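Local structure of HepC.19480.a.B1 (Helicobacter pylori, 6MTZ) at residues 63-74 with 94-104. The protein is of unknown function but probably acts as a metal-dependent phosphoesterase of the DHH family. Sequence-based numbering, arbitrary orientation.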
loop_
_atom_site.group_PDB
_atom_site.type_symbol
_atom_site.label_atom_id
_atom_site.label_comp_id
_atom_site.label_asym_id
_atom_site.label_seq_id
_atom_site.Cartn_x
_atom_site.Cartn_y
_atom_site.Cartn_z
ATOM N N SER A 63 9.420 4.355 -24.788
ATOM C CA SER A 63 8.518 4.081 -25.903
ATOM C C SER A 63 7.780 2.748 -25.823
ATOM O O SER A 63 6.806 2.567 -26.560
ATOM C CB SER A 63 9.281 4.143 -27.236
ATOM O OG SER A 63 10.256 3.119 -27.317
ATOM N N GLU A 64 8.193 1.816 -24.963
ATOM C CA GLU A 64 7.541 0.517 -24.843
ATOM C C GLU A 64 7.013 0.359 -23.424
ATOM O O GLU A 64 7.750 0.583 -22.458
ATOM C CB GLU A 64 8.507 -0.623 -25.180
ATOM C CG GLU A 64 9.286 -0.437 -26.483
ATOM C CD GLU A 64 8.479 -0.808 -27.715
ATOM O OE1 GLU A 64 7.423 -1.451 -27.561
ATOM O OE2 GLU A 64 8.902 -0.454 -28.838
ATOM N N PHE A 65 5.748 -0.045 -23.296
ATOM C CA PHE A 65 5.091 -0.077 -21.998
ATOM C C PHE A 65 4.215 -1.310 -21.858
ATOM O O PHE A 65 3.578 -1.740 -22.823
ATOM C CB PHE A 65 4.230 1.172 -21.787
ATOM C CG PHE A 65 5.001 2.453 -21.840
ATOM C CD1 PHE A 65 5.161 3.130 -23.037
ATOM C CD2 PHE A 65 5.567 2.983 -20.693
ATOM C CE1 PHE A 65 5.870 4.312 -23.087
ATOM C CE2 PHE A 65 6.278 4.162 -20.739
ATOM C CZ PHE A 65 6.429 4.828 -21.937
ATOM N N LEU A 66 4.164 -1.850 -20.638
ATOM C CA LEU A 66 3.257 -2.934 -20.290
ATOM C C LEU A 66 2.474 -2.551 -19.044
ATOM O O LEU A 66 3.059 -2.374 -17.971
ATOM C CB LEU A 66 4.011 -4.244 -20.048
ATOM C CG LEU A 66 3.130 -5.327 -19.415
ATOM C CD1 LEU A 66 2.112 -5.861 -20.431
ATOM C CD2 LEU A 66 3.979 -6.454 -18.850
ATOM N N ILE A 67 1.160 -2.425 -19.183
ATOM C CA ILE A 67 0.279 -2.229 -18.042
ATOM C C ILE A 67 -0.203 -3.599 -17.589
ATOM O O ILE A 67 -0.852 -4.326 -18.351
ATOM C CB ILE A 67 -0.904 -1.320 -18.394
ATOM C CG1 ILE A 67 -0.406 0.042 -18.857
ATOM C CG2 ILE A 67 -1.827 -1.170 -17.189
ATOM C CD1 ILE A 67 -1.539 1.044 -19.107
ATOM N N LEU A 68 0.131 -3.961 -16.357
ATOM C CA LEU A 68 -0.175 -5.274 -15.804
ATOM C C LEU A 68 -1.084 -5.082 -14.598
ATOM O O LEU A 68 -0.737 -4.340 -13.672
ATOM C CB LEU A 68 1.109 -6.010 -15.407
ATOM C CG LEU A 68 0.928 -7.423 -14.856
ATOM C CD1 LEU A 68 0.408 -8.363 -15.952
ATOM C CD2 LEU A 68 2.218 -7.967 -14.228
ATOM N N VAL A 69 -2.244 -5.735 -14.617
ATOM C CA VAL A 69 -3.248 -5.616 -13.564
ATOM C C VAL A 69 -3.589 -7.020 -13.084
ATOM O O VAL A 69 -3.982 -7.872 -13.886
ATOM C CB VAL A 69 -4.515 -4.884 -14.056
ATOM C CG1 VAL A 69 -5.501 -4.659 -12.906
ATOM C CG2 VAL A 69 -4.154 -3.552 -14.730
ATOM N N SER A 70 -3.460 -7.253 -11.782
ATOM C CA SER A 70 -3.609 -8.587 -11.217
ATOM C C SER A 70 -4.476 -8.531 -9.970
ATOM O O SER A 70 -4.364 -7.594 -9.174
ATOM C CB SER A 70 -2.245 -9.207 -10.853
ATOM O OG SER A 70 -1.499 -8.310 -10.046
ATOM N N ASP A 71 -5.348 -9.538 -9.823
ATOM C CA ASP A 71 -6.120 -9.788 -8.610
ATOM C C ASP A 71 -7.172 -8.716 -8.356
ATOM O O ASP A 71 -7.586 -8.492 -7.210
ATOM C CB ASP A 71 -5.201 -9.924 -7.388
ATOM C CG ASP A 71 -5.861 -10.665 -6.244
ATOM O OD1 ASP A 71 -6.751 -11.519 -6.518
ATOM O OD2 ASP A 71 -5.501 -10.378 -5.077
ATOM N N LEU A 72 -7.594 -8.031 -9.403
ATOM C CA LEU A 72 -8.635 -7.022 -9.309
ATOM C C LEU A 72 -9.608 -7.250 -10.450
ATOM O O LEU A 72 -9.197 -7.632 -11.552
ATOM C CB LEU A 72 -8.047 -5.617 -9.393
ATOM C CG LEU A 72 -7.078 -5.193 -8.288
ATOM C CD1 LEU A 72 -6.162 -4.106 -8.813
ATOM C CD2 LEU A 72 -7.824 -4.693 -7.054
ATOM N N ASN A 73 -10.890 -7.040 -10.203
ATOM C CA ASN A 73 -11.830 -7.028 -11.310
ATOM C C ASN A 73 -12.268 -5.597 -11.554
ATOM O O ASN A 73 -12.399 -4.809 -10.615
ATOM C CB ASN A 73 -13.027 -7.955 -11.081
ATOM C CG ASN A 73 -13.908 -7.526 -9.959
ATOM O OD1 ASN A 73 -13.441 -7.246 -8.857
ATOM N ND2 ASN A 73 -15.216 -7.503 -10.218
ATOM N N LEU A 74 -12.421 -5.251 -12.825
ATOM C CA LEU A 74 -12.857 -3.928 -13.232
ATOM C C LEU A 74 -14.320 -4.001 -13.629
ATOM O O LEU A 74 -14.786 -5.023 -14.146
ATOM C CB LEU A 74 -12.008 -3.407 -14.400
ATOM C CG LEU A 74 -10.476 -3.475 -14.258
ATOM C CD1 LEU A 74 -9.780 -3.041 -15.549
ATOM C CD2 LEU A 74 -10.006 -2.622 -13.097
ATOM N N LYS A 94 3.663 5.796 -28.820
ATOM C CA LYS A 94 3.930 4.918 -27.684
ATOM C C LYS A 94 3.217 3.570 -27.795
ATOM O O LYS A 94 1.998 3.505 -27.976
ATOM C CB LYS A 94 3.524 5.599 -26.381
ATOM C CG LYS A 94 4.615 6.457 -25.772
ATOM C CD LYS A 94 4.024 7.554 -24.905
ATOM C CE LYS A 94 5.087 8.224 -24.057
ATOM N NZ LYS A 94 4.555 9.467 -23.436
ATOM N N ASN A 95 3.990 2.494 -27.678
ATOM C CA ASN A 95 3.449 1.144 -27.747
ATOM C C ASN A 95 3.114 0.686 -26.335
ATOM O O ASN A 95 4.000 0.585 -25.479
ATOM C CB ASN A 95 4.434 0.184 -28.413
ATOM C CG ASN A 95 3.908 -1.243 -28.469
ATOM O OD1 ASN A 95 2.700 -1.477 -28.404
ATOM N ND2 ASN A 95 4.816 -2.203 -28.592
ATOM N N ILE A 96 1.838 0.405 -26.100
ATOM C CA ILE A 96 1.309 0.134 -24.775
ATOM C C ILE A 96 0.566 -1.186 -24.845
ATOM O O ILE A 96 -0.507 -1.262 -25.455
ATOM C CB ILE A 96 0.379 1.252 -24.289
ATOM C CG1 ILE A 96 1.126 2.587 -24.245
ATOM C CG2 ILE A 96 -0.220 0.894 -22.937
ATOM C CD1 ILE A 96 0.241 3.769 -23.958
ATOM N N GLN A 97 1.131 -2.224 -24.231
ATOM C CA GLN A 97 0.448 -3.500 -24.051
ATOM C C GLN A 97 -0.246 -3.530 -22.700
ATOM O O GLN A 97 0.234 -2.955 -21.722
ATOM C CB GLN A 97 1.430 -4.663 -24.143
ATOM C CG GLN A 97 0.797 -6.033 -23.944
ATOM C CD GLN A 97 1.790 -7.164 -24.156
ATOM O OE1 GLN A 97 2.864 -6.958 -24.732
ATOM N NE2 GLN A 97 1.439 -8.363 -23.690
ATOM N N ILE A 98 -1.382 -4.212 -22.641
ATOM C CA ILE A 98 -2.126 -4.337 -21.397
ATOM C C ILE A 98 -2.520 -5.789 -21.196
ATOM O O ILE A 98 -2.973 -6.459 -22.133
ATOM C CB ILE A 98 -3.371 -3.429 -21.375
ATOM C CG1 ILE A 98 -4.249 -3.778 -20.179
ATOM C CG2 ILE A 98 -4.167 -3.537 -22.667
ATOM C CD1 ILE A 98 -5.514 -2.981 -20.158
ATOM N N GLN A 99 -2.348 -6.276 -19.973
ATOM C CA GLN A 99 -2.758 -7.626 -19.609
ATOM C C GLN A 99 -3.350 -7.598 -18.208
ATOM O O GLN A 99 -2.668 -7.216 -17.249
ATOM C CB GLN A 99 -1.577 -8.595 -19.675
ATOM C CG GLN A 99 -1.944 -10.036 -19.382
ATOM C CD GLN A 99 -2.924 -10.574 -20.396
ATOM O OE1 GLN A 99 -2.571 -10.785 -21.556
ATOM N NE2 GLN A 99 -4.172 -10.789 -19.969
ATOM N N LEU A 100 -4.612 -7.995 -18.092
ATOM C CA LEU A 100 -5.267 -8.155 -16.800
ATOM C C LEU A 100 -5.380 -9.643 -16.501
ATOM O O LEU A 100 -5.834 -10.415 -17.352
ATOM C CB LEU A 100 -6.650 -7.488 -16.774
ATOM C CG LEU A 100 -7.341 -7.456 -15.390
ATOM C CD1 LEU A 100 -8.088 -6.154 -15.136
ATOM C CD2 LEU A 100 -8.288 -8.643 -15.165
ATOM N N LEU A 101 -4.964 -10.032 -15.294
ATOM C CA LEU A 101 -4.999 -11.413 -14.824
ATOM C C LEU A 101 -5.780 -11.459 -13.522
ATOM O O LEU A 101 -5.416 -10.767 -12.568
ATOM C CB LEU A 101 -3.584 -11.950 -14.590
ATOM C CG LEU A 101 -2.667 -11.827 -15.802
ATOM C CD1 LEU A 101 -1.234 -12.141 -15.417
ATOM C CD2 LEU A 101 -3.151 -12.723 -16.963
ATOM N N ASP A 102 -6.829 -12.281 -13.463
ATOM C CA ASP A 102 -7.655 -12.319 -12.259
ATOM C C ASP A 102 -8.430 -13.629 -12.202
ATOM O O ASP A 102 -8.530 -14.365 -13.189
ATOM C CB ASP A 102 -8.616 -11.121 -12.188
ATOM C CG ASP A 102 -9.437 -11.114 -10.901
ATOM O OD1 ASP A 102 -8.832 -11.336 -9.835
ATOM O OD2 ASP A 102 -10.674 -10.935 -10.954
ATOM N N HIS A 103 -9.009 -13.896 -11.022
ATOM C CA HIS A 103 -9.709 -15.142 -10.753
ATOM C C HIS A 103 -11.085 -14.954 -10.110
ATOM O O HIS A 103 -11.657 -15.934 -9.621
ATOM C CB HIS A 103 -8.835 -16.038 -9.864
ATOM C CG HIS A 103 -8.744 -15.583 -8.440
ATOM N ND1 HIS A 103 -9.692 -15.903 -7.492
ATOM C CD2 HIS A 103 -7.806 -14.848 -7.798
ATOM C CE1 HIS A 103 -9.348 -15.373 -6.331
ATOM N NE2 HIS A 103 -8.205 -14.732 -6.489
ATOM N N HIS A 104 -11.640 -13.740 -10.112
ATOM C CA HIS A 104 -12.894 -13.434 -9.422
ATOM C C HIS A 104 -14.069 -13.564 -10.389
ATOM O O HIS A 104 -14.151 -12.823 -11.374
ATOM C CB HIS A 104 -12.857 -12.021 -8.826
ATOM C CG HIS A 104 -11.970 -11.876 -7.626
ATOM N ND1 HIS A 104 -10.625 -11.584 -7.720
ATOM C CD2 HIS A 104 -12.244 -11.952 -6.301
ATOM C CE1 HIS A 104 -10.106 -11.504 -6.507
ATOM N NE2 HIS A 104 -11.066 -11.721 -5.628
HETATM O O HOH W 1 -6.871 -8.073 -12.146
#
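Val69 and Leu100 pair near the C-terminal ends of two neighbouring parallel strands, 64-70 and 95-102, and illustrate how a sheet brings the loops after its strands together at its C-terminal end. Phe65, Ile67 and Val69 bond through both N and O to the other strand, Ile67 N meeting Gln97 O at 2.8 Å, while Glu64, Leu66 and Leu68 bond to strand 10-15. At the N-terminal end of the pair, Asn95 ND2 reaches the syn lone pair of Glu64 OE1 (2.9 Å), with carboxylate and amide planes nearly perpendicular.

Leu100 can be followed outward. Its CB lies 4.0 Å from Val69 O, and CG, set anti to the backbone N (chi1 -173°), approaches the same oxygen. There the chain forks: CD1 touches both Val69 CG1 (3.7 Å) and Leu74 CD1 (3.6 Å), the two contacts lying roughly at right angles, whereas CD2 turns to Leu72 O (3.9 Å). A water links Leu72 N to Leu101 O where the strands part.

At the very end of strand 95-102, Asp102 OD1 offers its syn lone pair to His104 ND1 (2.8 Å), in the ring plane, and OD2 closes an Asx turn onto His104 N. Asp71 OD1 meets the edge of that ring at CE1 (3.4 Å); its carboxylate also runs alongside His103, the planes 21° apart. With Asp18 and Asp20 near Asp71, this acidic, histidine-rich cluster at the strand ends is consistent with the dinuclear metal site of DHH phosphoesterases, Asp102-His103-His104 forming the signature motif.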